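Local atomic coordinates of protein male-specific lethal-3 (PDB entry 3M9Q), a protein that binds a trimethylated histone H3 tail through its chromodomain, as part of the male-specific lethal complex that raises X-chromosome transcription in male flies. Residues E16-F20 / R77-K83; K22-C28 / L39-L45. The protein carries 1 engineered substitution. All coordinates share one frame; numbering follows the deposited sequence.

Overall arrangement
Both contacts belong to the chromodomain of MSL3, and their centres lie about 11 Å apart. Contact 2 is the antiparallel pairing of strands 25-29 and 39-51. Contact 1 brings the loop before strand 25-29 against the 3-10 segment 78-80 and strand 81-83. Strand 81-83 lies next to strand 25-29 in the same sheet, and L82 N is 2.8 Å from L27 O, a probable hydrogen bond. The two contacts also share a salt bridge, K83 NZ to E24 OE2 at 2.8 Å. F20 of contact 1 packs on V26 of contact 2, with F20 CD1 and V26 CG1 3.5 Å apart.

Contact 1: residues E16-F20 / R77-K83; sequences ETPLF and RATVLLK
F20 lays its ring over the side chain of L81, where the loop leading into the chromodomain sheet meets the 3-10 turn 78-80 and strand 81-83. L81 CD1 sits over one face of the ring, 4.3 Å from its centroid, in a CH-pi contact. L81 CB comes within 3.6 Å of F20 CZ. The F20 CG lies anti to its carbonyl carbon (chi1 -54°), which turns the ring toward 77-83. F20 CE2 also packs on A78 CB, at 4.2 Å. A78 CB adds a looser apolar contact with L19 CD1.

K83 bends at chi2 (-74°), and its CE passes obliquely by F20 CE1 at 3.6 Å. K83 NZ gives a hydrogen bond to L19 O at 2.8 Å, in the carbonyl plane, and a salt bridge to E24 gives it a second partner. A methionine at K83 would probably leave both L19 O and E24 without this donor.

At the far end E16 and R77 form a salt bridge. Their carboxylate and guanidinium planes are 49° apart. Water 1 accepts from R77 NE and A78 N and donates to E16 OE1. R77 NH2 meets E16 OE2 at 2.8 Å, in the guanidinium plane but from above the carboxylate plane.

Contact 2: residues K22-C28 / L39-L45; sequences KGEIVLC and LYTSKVL
L39 places its CD2 beside the backbone of C28, 3.7 Å from C28 C, and also near L27 CB. Its side chain packs on L91 and L95 of helix 86-100 as well. Y40 pairs with C28 as a hydrogen-bonded antiparallel pair: Y40 N gives to C28 O, and C28 N gives to Y40 O. The Y40 ring lies oblique to C28 O, and its hydroxyl is hydrogen-bonded to E30.

T41 faces L27 in a non-hydrogen-bonded pair. The two side chains lie side by side and point the same way. T41 CG2 meets I25 CG2 at 3.8 Å, and T41 OG1 is hydrogen-bonded to Q92 of helix 86-100.

S42 pairs with V26 by two backbone hydrogen bonds. The bond from S42 N to V26 O is the more bent of these, 144° at the hydrogen. S42 OG, anti to its carbonyl carbon (chi1 -53°), turns back to Y40 O at 3.0 Å. It comes from the face of that carbonyl opposite to C28 N, so two donors grip one oxygen. S42 OG also lies 3.6 Å from C28 CB.

K43 faces I25, and its CB touches I25 CD1. V44 N bonds to E24 O, while V44 O accepts from G23 N at 2.8 Å. V44 CG2 meets V26 CG1 at 3.9 Å, with the two side chains crossing at about a right angle. L45 O is passed by the extended chain of K22, whose CE comes within 3.4 Å. Water 2 joins K22 NZ to the same oxygen.

These bonds make a beta hairpin, the first two strands of the curved antiparallel sheet of an MSL3-type chromodomain, with the C-terminal helix packed against one end.

Contact 1: residues E16-F20 / R77-K83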
# COMPACT_ATOMS: atom_id res chain seq x y z
N GLU A 16 8.78 14.02 -0.05
CA GLU A 16 8.21 13.01 0.82
C GLU A 16 9.27 12.50 1.79
O GLU A 16 10.47 12.64 1.57
CB GLU A 16 7.71 11.80 0.04
CG GLU A 16 6.49 12.03 -0.84
CD GLU A 16 5.95 10.73 -1.44
OE1 GLU A 16 6.54 9.65 -1.24
OE2 GLU A 16 4.88 10.78 -2.10
N THR A 17 8.78 11.90 2.86
CA THR A 17 9.59 11.11 3.77
C THR A 17 9.24 9.64 3.51
O THR A 17 8.08 9.33 3.27
CB THR A 17 9.24 11.47 5.23
OG1 THR A 17 9.55 12.86 5.44
CG2 THR A 17 10.01 10.62 6.21
N PRO A 18 10.23 8.73 3.55
CA PRO A 18 9.86 7.33 3.41
C PRO A 18 9.17 6.85 4.66
O PRO A 18 9.64 7.11 5.77
CB PRO A 18 11.21 6.64 3.21
CG PRO A 18 12.19 7.51 3.91
CD PRO A 18 11.67 8.92 3.80
N LEU A 19 8.05 6.17 4.49
CA LEU A 19 7.16 5.86 5.62
C LEU A 19 7.06 4.39 5.95
O LEU A 19 6.56 4.03 7.01
CB LEU A 19 5.76 6.41 5.34
CG LEU A 19 5.67 7.92 5.18
CD1 LEU A 19 4.22 8.33 5.01
CD2 LEU A 19 6.29 8.65 6.36
N PHE A 20 7.53 3.56 5.02
CA PHE A 20 7.50 2.10 5.17
C PHE A 20 8.85 1.54 4.78
O PHE A 20 9.60 2.18 4.04
CB PHE A 20 6.38 1.49 4.30
CG PHE A 20 5.03 2.10 4.56
CD1 PHE A 20 4.21 1.62 5.57
CD2 PHE A 20 4.57 3.15 3.79
CE1 PHE A 20 2.98 2.19 5.80
CE2 PHE A 20 3.36 3.73 4.02
CZ PHE A 20 2.56 3.25 5.02
N ARG A 77 2.33 4.09 -4.35
CA ARG A 77 2.68 5.28 -3.55
C ARG A 77 2.22 5.11 -2.10
O ARG A 77 1.35 4.29 -1.80
CB ARG A 77 2.08 6.55 -4.15
CG ARG A 77 2.62 6.91 -5.53
CD ARG A 77 4.08 7.35 -5.49
NE ARG A 77 4.25 8.65 -4.85
CZ ARG A 77 4.20 9.81 -5.49
NH1 ARG A 77 4.00 9.83 -6.79
NH2 ARG A 77 4.37 10.95 -4.83
N ALA A 78 2.80 5.89 -1.21
CA ALA A 78 2.52 5.76 0.22
C ALA A 78 1.06 5.99 0.53
O ALA A 78 0.51 5.48 1.52
CB ALA A 78 3.39 6.73 1.04
N THR A 79 0.40 6.75 -0.32
CA THR A 79 -0.96 7.20 -0.01
C THR A 79 -1.95 6.04 0.07
O THR A 79 -3.00 6.15 0.70
CB THR A 79 -1.46 8.20 -1.06
OG1 THR A 79 -1.43 7.59 -2.35
CG2 THR A 79 -0.57 9.42 -1.08
N VAL A 80 -1.63 4.93 -0.57
CA VAL A 80 -2.56 3.79 -0.59
C VAL A 80 -2.21 2.74 0.45
O VAL A 80 -2.88 1.71 0.55
CB VAL A 80 -2.68 3.15 -1.99
CG1 VAL A 80 -3.12 4.19 -3.02
CG2 VAL A 80 -1.38 2.47 -2.41
N LEU A 81 -1.18 3.03 1.24
CA LEU A 81 -0.70 2.09 2.27
C LEU A 81 -1.06 2.52 3.68
O LEU A 81 -1.09 3.71 3.99
CB LEU A 81 0.82 1.94 2.15
CG LEU A 81 1.33 1.35 0.84
CD1 LEU A 81 2.85 1.22 0.88
CD2 LEU A 81 0.66 0.02 0.55
N LEU A 82 -1.33 1.54 4.51
CA LEU A 82 -1.58 1.73 5.94
C LEU A 82 -0.67 0.84 6.77
O LEU A 82 -0.39 -0.29 6.40
CB LEU A 82 -3.02 1.40 6.30
CG LEU A 82 -4.12 2.30 5.73
CD1 LEU A 82 -5.50 1.74 6.05
CD2 LEU A 82 -3.99 3.73 6.23
N LYS A 83 -0.26 1.37 7.91
CA LYS A 83 0.47 0.59 8.91
C LYS A 83 -0.39 -0.56 9.45
O LYS A 83 -1.60 -0.45 9.56
CB LYS A 83 0.92 1.49 10.05
CG LYS A 83 1.98 2.51 9.67
CD LYS A 83 3.33 1.87 9.50
CE LYS A 83 4.39 2.84 9.03
NZ LYS A 83 5.71 2.18 8.99
O HOH W 1 4.93 7.58 -2.23

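Contact 2: residues K22-C28 / L39-L45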
# COMPACT_ATOMS: atom_id res chain seq x y z
N LYS A 22 11.43 -2.04 3.71
CA LYS A 22 11.53 -3.40 3.17
C LYS A 22 11.27 -4.44 4.25
O LYS A 22 11.85 -4.39 5.33
CB LYS A 22 12.91 -3.64 2.53
CG LYS A 22 13.05 -5.03 1.92
CD LYS A 22 14.31 -5.20 1.08
CE LYS A 22 14.36 -6.59 0.44
NZ LYS A 22 15.54 -6.77 -0.47
N GLY A 23 10.41 -5.39 3.93
CA GLY A 23 10.05 -6.48 4.83
C GLY A 23 8.82 -6.22 5.66
O GLY A 23 8.26 -7.14 6.24
N GLU A 24 8.39 -4.97 5.72
CA GLU A 24 7.22 -4.59 6.52
C GLU A 24 5.93 -5.15 5.96
O GLU A 24 5.73 -5.19 4.74
CB GLU A 24 7.11 -3.06 6.59
CG GLU A 24 6.14 -2.55 7.63
CD GLU A 24 6.13 -1.04 7.74
OE1 GLU A 24 6.86 -0.36 7.00
OE2 GLU A 24 5.37 -0.52 8.58
N ILE A 25 5.05 -5.59 6.85
CA ILE A 25 3.68 -5.94 6.48
C ILE A 25 2.86 -4.67 6.53
O ILE A 25 2.88 -3.95 7.52
CB ILE A 25 3.06 -7.00 7.41
CG1 ILE A 25 3.92 -8.27 7.46
CG2 ILE A 25 1.64 -7.34 6.95
CD1 ILE A 25 4.21 -8.89 6.11
N VAL A 26 2.17 -4.39 5.43
CA VAL A 26 1.34 -3.19 5.28
C VAL A 26 -0.00 -3.57 4.68
O VAL A 26 -0.16 -4.65 4.12
CB VAL A 26 2.05 -2.14 4.39
CG1 VAL A 26 3.39 -1.71 5.01
CG2 VAL A 26 2.24 -2.67 2.96
N LEU A 27 -0.97 -2.69 4.81
CA LEU A 27 -2.28 -2.92 4.22
C LEU A 27 -2.46 -1.96 3.05
O LEU A 27 -2.23 -0.76 3.20
CB LEU A 27 -3.39 -2.75 5.26
CG LEU A 27 -3.16 -3.52 6.58
CD1 LEU A 27 -4.32 -3.30 7.55
CD2 LEU A 27 -2.92 -5.02 6.37
N CYS A 28 -2.82 -2.49 1.90
CA CYS A 28 -2.88 -1.71 0.66
C CYS A 28 -4.30 -1.59 0.15
O CYS A 28 -4.99 -2.59 -0.03
CB CYS A 28 -2.02 -2.39 -0.42
SG CYS A 28 -1.91 -1.46 -1.98
N LEU A 39 -8.93 -3.47 1.74
CA LEU A 39 -7.50 -3.49 2.03
C LEU A 39 -6.92 -4.88 1.88
O LEU A 39 -7.51 -5.86 2.34
CB LEU A 39 -7.24 -3.01 3.46
CG LEU A 39 -7.46 -1.51 3.70
CD1 LEU A 39 -7.72 -1.22 5.18
CD2 LEU A 39 -6.27 -0.69 3.17
N TYR A 40 -5.76 -4.95 1.25
CA TYR A 40 -5.04 -6.21 1.07
C TYR A 40 -3.80 -6.26 1.93
O TYR A 40 -2.98 -5.34 1.92
CB TYR A 40 -4.63 -6.38 -0.39
CG TYR A 40 -5.82 -6.39 -1.34
CD1 TYR A 40 -6.74 -7.43 -1.32
CD2 TYR A 40 -6.04 -5.36 -2.22
CE1 TYR A 40 -7.84 -7.43 -2.19
CE2 TYR A 40 -7.12 -5.36 -3.09
CZ TYR A 40 -8.00 -6.39 -3.07
OH TYR A 40 -9.09 -6.40 -3.93
N THR A 41 -3.63 -7.36 2.65
CA THR A 41 -2.42 -7.59 3.45
C THR A 41 -1.26 -7.84 2.50
O THR A 41 -1.32 -8.69 1.63
CB THR A 41 -2.62 -8.77 4.39
OG1 THR A 41 -3.84 -8.57 5.11
CG2 THR A 41 -1.46 -8.92 5.36
N SER A 42 -0.21 -7.04 2.67
CA SER A 42 0.89 -6.97 1.72
C SER A 42 2.24 -6.91 2.43
O SER A 42 2.33 -6.60 3.61
CB SER A 42 0.73 -5.71 0.86
OG SER A 42 -0.56 -5.65 0.26
N LYS A 43 3.29 -7.20 1.67
CA LYS A 43 4.67 -7.16 2.17
C LYS A 43 5.49 -6.26 1.27
O LYS A 43 5.44 -6.38 0.04
CB LYS A 43 5.26 -8.57 2.17
CG LYS A 43 6.72 -8.68 2.61
CD LYS A 43 7.22 -10.12 2.45
CE LYS A 43 8.65 -10.32 2.93
NZ LYS A 43 9.09 -11.73 2.68
N VAL A 44 6.25 -5.36 1.87
CA VAL A 44 7.09 -4.44 1.11
C VAL A 44 8.35 -5.16 0.64
O VAL A 44 9.12 -5.70 1.43
CB VAL A 44 7.46 -3.19 1.93
CG1 VAL A 44 8.36 -2.25 1.12
CG2 VAL A 44 6.20 -2.47 2.41
N LEU A 45 8.55 -5.14 -0.67
CA LEU A 45 9.69 -5.79 -1.32
C LEU A 45 10.85 -4.85 -1.55
O LEU A 45 12.00 -5.28 -1.55
CB LEU A 45 9.26 -6.36 -2.67
CG LEU A 45 8.16 -7.42 -2.62
CD1 LEU A 45 7.85 -7.89 -4.04
CD2 LEU A 45 8.57 -8.57 -1.70
O HOH W 2 14.84 -4.88 -2.38